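Protein-tyrosine-phosphatase (Shewanella sp., PDB 2Z72) probably removes phosphate from phosphotyrosine as a cold-active protein tyrosine phosphatase, and binds two zinc ions in a calcineurin-like phosphoesterase fold. Local coordinates at residues 245-248 / 253-256; 258-263 / 268-273. One frame throughout, in Å; residues are numbered along the deposited sequence. Where two conformers were deposited one is given.

Contact 1 of 2, residues 245-248 / 253-256; sequences LNFL and GPTW
The F247 ring has the bare backbone of G253 over one of its faces. G253 CA sits 4.2 Å from the centroid of the F247 ring, 28° off the ring normal, a CH-pi contact. P254 CD approaches the same ring obliquely, 4.2 Å from F247 CZ. The motif is a helix packed against a type I beta turn, within a calcineurin-like phosphoesterase fold. Residues 253-256 form the turn, with P254 and T255 at its corners. It is closed by the bond from W256 N to G253 O, 3.2 Å long. The F247 side chain has CG anti to the backbone N (chi1 171°), which carries the ring forward along the helix to G253. S211, E213, R217 and L219 touch the F247 side chain. With an alanine here, G253 CA would probably lose its aromatic cover, and a gap would open between the helix and these neighbours. The helix backbone is also close to the turn. G253 CA makes a CA-H...O contact of 3.2 Å with F247 O, at 134° at the hydrogen. The closeness of F247 O and L248 O leaves no room for a CB on G253. L248 adds a second apolar touch, its CD2 lying 4.2 Å from P254 CD. T255 OG1 is hydrogen-bonded to Q152 OE1. From helix 221-231, A224 and L227 pack on L248, and Y228 OH is hydrogen-bonded to L248 O. P254 CD lies 3.9 Å from this same L248 O.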
loop_
_atom_site.group_PDB
_atom_site.type_symbol
_atom_site.label_atom_id
_atom_site.label_comp_id
_atom_site.label_asym_id
_atom_site.label_seq_id
_atom_site.Cartn_x
_atom_site.Cartn_y
_atom_site.Cartn_z
ATOM N N LEU A 245 -2.635 17.650 12.331
ATOM C CA LEU A 245 -3.089 16.283 12.158
ATOM C C LEU A 245 -4.399 16.239 11.382
ATOM O O LEU A 245 -4.616 15.309 10.582
ATOM C CB LEU A 245 -3.216 15.562 13.509
ATOM C CG LEU A 245 -1.924 15.355 14.269
ATOM C CD1 LEU A 245 -2.190 14.665 15.606
ATOM C CD2 LEU A 245 -0.871 14.620 13.443
ATOM N N ASN A 246 -5.274 17.194 11.627
ATOM C CA ASN A 246 -6.555 17.239 10.930
ATOM C C ASN A 246 -6.349 17.347 9.424
ATOM O O ASN A 246 -6.913 16.633 8.615
ATOM C CB ASN A 246 -7.352 18.393 11.520
ATOM C CG ASN A 246 -8.761 18.463 10.969
ATOM O OD1 ASN A 246 -8.959 18.298 9.755
ATOM N ND2 ASN A 246 -9.752 18.698 11.813
ATOM N N PHE A 247 -5.444 18.247 9.042
ATOM C CA PHE A 247 -5.030 18.342 7.622
ATOM C C PHE A 247 -4.521 17.024 7.095
ATOM O O PHE A 247 -4.945 16.520 6.073
ATOM C CB PHE A 247 -3.927 19.396 7.431
ATOM C CG PHE A 247 -3.362 19.341 6.042
ATOM C CD1 PHE A 247 -2.023 19.040 5.829
ATOM C CD2 PHE A 247 -4.154 19.540 4.942
ATOM C CE1 PHE A 247 -1.508 18.936 4.569
ATOM C CE2 PHE A 247 -3.661 19.474 3.660
ATOM C CZ PHE A 247 -2.349 19.149 3.461
ATOM N N LEU A 248 -3.540 16.430 7.778
ATOM C CA LEU A 248 -2.873 15.243 7.299
ATOM C C LEU A 248 -3.802 14.057 7.151
ATOM O O LEU A 248 -3.630 13.242 6.235
ATOM C CB LEU A 248 -1.663 14.897 8.195
ATOM C CG LEU A 248 -0.466 15.841 8.102
ATOM C CD1 LEU A 248 0.559 15.471 9.185
ATOM C CD2 LEU A 248 0.131 15.750 6.707
ATOM N N GLY A 253 -5.965 16.279 2.705
ATOM C CA GLY A 253 -4.621 15.848 2.973
ATOM C C GLY A 253 -4.135 14.749 2.046
ATOM O O GLY A 253 -4.839 14.310 1.113
ATOM N N PRO A 254 -2.883 14.353 2.249
ATOM C CA PRO A 254 -2.263 13.460 1.285
ATOM C C PRO A 254 -2.952 12.142 1.006
ATOM O O PRO A 254 -2.734 11.607 -0.092
ATOM C CB PRO A 254 -0.874 13.230 1.940
ATOM C CG PRO A 254 -0.564 14.521 2.662
ATOM C CD PRO A 254 -1.916 14.993 3.177
ATOM N N THR A 255 -3.698 11.584 1.951
ATOM C CA THR A 255 -4.314 10.289 1.724
ATOM C C THR A 255 -5.782 10.336 1.313
ATOM O O THR A 255 -6.313 9.304 0.931
ATOM C CB THR A 255 -4.175 9.390 2.956
ATOM O OG1 THR A 255 -4.784 10.046 4.053
ATOM C CG2 THR A 255 -2.716 9.090 3.246
ATOM N N TRP A 256 -6.377 11.521 1.250
ATOM C CA TRP A 256 -7.766 11.656 0.792
ATOM C C TRP A 256 -7.938 12.600 -0.366
ATOM O O TRP A 256 -8.968 12.560 -1.038
ATOM C CB TRP A 256 -8.658 12.124 1.934
ATOM C CG TRP A 256 -8.979 11.128 2.973
ATOM C CD1 TRP A 256 -8.251 10.821 4.101
ATOM C CD2 TRP A 256 -10.107 10.275 3.009
ATOM N NE1 TRP A 256 -8.861 9.862 4.836
ATOM C CE2 TRP A 256 -10.021 9.488 4.189
ATOM C CE3 TRP A 256 -11.221 10.079 2.208
ATOM C CZ2 TRP A 256 -10.979 8.545 4.547
ATOM C CZ3 TRP A 256 -12.159 9.150 2.551
ATOM C CH2 TRP A 256 -12.047 8.378 3.715
#

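Contact 2 of 2, residues 258-263 / 268-273; sequences RGYFSE and AELDTI
Y260 meets helix 267-277 through L270 and I273. L270 CD1 lies over one face of the Y260 ring, toward the rim, and is 4.1 Å from Y260 CE1. L270 crosses the tyrosine at about a right angle. Its CG is anti to the backbone N (chi1 -176°), which reaches the methyl out from the helix to the ring. I273 comes in at the ring edge instead. I273 CD1 is 4.4 Å from Y260 CE1, near the ring plane. I273 CG2 is 3.9 Å from Y260 OH. I273 was deposited in two conformers, and these distances belong to one of them. Y260 is buried, and its OH has a polar partner: it is hydrogen-bonded to I210 N. This bond would hold the far end of the ring. The near end rises from a short 3-10 turn, residues 259-261, where F261 N bonds to R258 O at 3.0 Å. The F265 ring also meets Y260, with the planes at about 50°. Further out, I282, V284 and V300 pack against Y260 from the sheet, while L270 also touches V300 and I273 touches I282. This is a helix laid against a beta sheet, with Y260 packed into the joint, in the layered alpha/beta architecture of the calcineurin-like phosphoesterases.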
loop_
_atom_site.group_PDB
_atom_site.type_symbol
_atom_site.label_atom_id
_atom_site.label_comp_id
_atom_site.label_asym_id
_atom_site.label_seq_id
_atom_site.Cartn_x
_atom_site.Cartn_y
_atom_site.Cartn_z
ATOM N N ARG A 258 -8.523 14.547 -3.593
ATOM C CA ARG A 258 -8.877 14.155 -4.926
ATOM C C ARG A 258 -8.839 15.295 -5.940
ATOM O O ARG A 258 -9.373 15.188 -7.035
ATOM C CB ARG A 258 -10.284 13.504 -5.033
ATOM C CG ARG A 258 -10.307 12.217 -4.263
ATOM C CD ARG A 258 -11.548 11.463 -4.661
ATOM N NE ARG A 258 -11.890 10.431 -3.753
ATOM C CZ ARG A 258 -11.735 9.170 -3.675
ATOM N NH1 ARG A 258 -12.135 8.256 -2.761
ATOM N NH2 ARG A 258 -11.052 8.613 -4.679
ATOM N N GLY A 259 -8.194 16.390 -5.561
ATOM C CA GLY A 259 -8.197 17.595 -6.367
ATOM C C GLY A 259 -7.616 17.359 -7.743
ATOM O O GLY A 259 -8.003 18.053 -8.711
ATOM N N TYR A 260 -6.627 16.461 -7.920
ATOM C CA TYR A 260 -6.018 16.277 -9.257
ATOM C C TYR A 260 -7.048 15.749 -10.271
ATOM O O TYR A 260 -6.835 15.887 -11.465
ATOM C CB TYR A 260 -4.815 15.342 -9.233
ATOM C CG TYR A 260 -3.701 15.776 -8.327
ATOM C CD1 TYR A 260 -3.550 17.115 -7.936
ATOM C CD2 TYR A 260 -2.772 14.884 -7.866
ATOM C CE1 TYR A 260 -2.497 17.492 -7.099
ATOM C CE2 TYR A 260 -1.729 15.266 -7.048
ATOM C CZ TYR A 260 -1.586 16.561 -6.652
ATOM O OH TYR A 260 -0.549 16.897 -5.821
ATOM N N PHE A 261 -8.147 15.189 -9.778
ATOM C CA PHE A 261 -9.210 14.615 -10.588
ATOM C C PHE A 261 -10.417 15.489 -10.728
ATOM O O PHE A 261 -11.426 15.099 -11.335
ATOM C CB PHE A 261 -9.583 13.234 -10.007
ATOM C CG PHE A 261 -8.406 12.302 -10.005
ATOM C CD1 PHE A 261 -7.612 12.185 -8.864
ATOM C CD2 PHE A 261 -8.085 11.584 -11.125
ATOM C CE1 PHE A 261 -6.504 11.370 -8.922
ATOM C CE2 PHE A 261 -7.014 10.757 -11.138
ATOM C CZ PHE A 261 -6.199 10.645 -10.030
ATOM N N SER A 262 -10.358 16.673 -10.177
ATOM C CA SER A 262 -11.370 17.689 -10.263
ATOM C C SER A 262 -11.311 18.366 -11.625
ATOM O O SER A 262 -10.254 18.695 -12.138
ATOM C CB SER A 262 -11.251 18.718 -9.132
ATOM O OG SER A 262 -12.178 19.778 -9.309
ATOM N N GLU A 263 -12.477 18.561 -12.243
ATOM C CA GLU A 263 -12.505 19.201 -13.524
ATOM C C GLU A 263 -12.069 20.675 -13.463
ATOM O O GLU A 263 -11.798 21.255 -14.511
ATOM C CB GLU A 263 -13.925 19.233 -14.150
ATOM C CG GLU A 263 -14.099 18.306 -15.312
ATOM C CD GLU A 263 -15.327 18.436 -16.194
ATOM O OE1 GLU A 263 -15.096 18.589 -17.413
ATOM O OE2 GLU A 263 -16.417 18.330 -15.638
ATOM N N ALA A 268 -1.659 24.824 -14.309
ATOM C CA ALA A 268 -0.844 25.884 -13.657
ATOM C C ALA A 268 -0.634 25.666 -12.165
ATOM O O ALA A 268 0.404 25.783 -11.556
ATOM C CB ALA A 268 -1.472 27.239 -13.917
ATOM N N GLU A 269 -1.654 25.260 -11.474
ATOM C CA GLU A 269 -1.721 24.995 -10.046
ATOM C C GLU A 269 -0.865 23.748 -9.802
ATOM O O GLU A 269 -0.028 23.747 -8.893
ATOM C CB GLU A 269 -3.127 24.729 -9.491
ATOM C CG GLU A 269 -3.272 24.740 -7.994
ATOM C CD GLU A 269 -4.340 24.525 -6.997
ATOM O OE1 GLU A 269 -5.519 24.604 -7.421
ATOM O OE2 GLU A 269 -3.966 24.279 -5.781
ATOM N N LEU A 270 -1.026 22.753 -10.679
ATOM C CA LEU A 270 -0.145 21.581 -10.556
ATOM C C LEU A 270 1.331 21.945 -10.671
ATOM O O LEU A 270 2.151 21.429 -9.890
ATOM C CB LEU A 270 -0.557 20.557 -11.619
ATOM C CG LEU A 270 0.173 19.247 -11.606
ATOM C CD1 LEU A 270 -0.047 18.488 -10.286
ATOM C CD2 LEU A 270 -0.341 18.410 -12.754
ATOM N N ASP A 271 1.640 22.828 -11.606
ATOM C CA ASP A 271 3.020 23.228 -11.782
ATOM C C ASP A 271 3.585 23.803 -10.510
ATOM O O ASP A 271 4.754 23.569 -10.201
ATOM C CB ASP A 271 3.168 24.262 -12.915
ATOM C CG ASP A 271 2.936 23.654 -14.272
ATOM O OD1 ASP A 271 3.150 22.436 -14.441
ATOM O OD2 ASP A 271 2.612 24.476 -15.182
ATOM N N THR A 272 2.761 24.515 -9.774
ATOM C CA THR A 272 3.314 25.077 -8.522
ATOM C C THR A 272 3.619 23.972 -7.516
ATOM O O THR A 272 4.600 24.104 -6.759
ATOM C CB THR A 272 2.320 26.075 -7.910
ATOM O OG1 THR A 272 2.105 27.171 -8.787
ATOM C CG2 THR A 272 2.875 26.679 -6.639
ATOM N N ILE A 273 2.855 22.921 -7.520
ATOM C CA ILE A 273 3.171 21.801 -6.618
ATOM C C ILE A 273 4.377 21.029 -7.070
ATOM O O ILE A 273 5.273 20.691 -6.292
ATOM C CB ILE A 273 1.888 20.959 -6.461
ATOM C CG1 ILE A 273 0.804 21.808 -5.787
ATOM C CG2 ILE A 273 2.233 19.646 -5.790
ATOM C CD1 ILE A 273 -0.615 21.338 -6.020
#

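In the fold
The two contacts follow one another in the chain, and their centres are 16 Å apart. Contact 1 lies at the end of helix 243-249, and contact 2 joins the same connecting loop to helix 267-277. Both reach the loop after the zinc ligand H207. P254 makes backbone hydrogen bonds to G208 and G209, and contact 2 reaches the same loop through its tyrosine hydroxyl. Contact 1 is nearer the metals: the side chain of T255 is about 7 Å from a zinc ion, and that of Y260 about 13 Å. W256 also touches the zinc ligand N149. At the start of segment 258-263, R258 NH2 bonds to the backbone oxygen of H286, another zinc ligand.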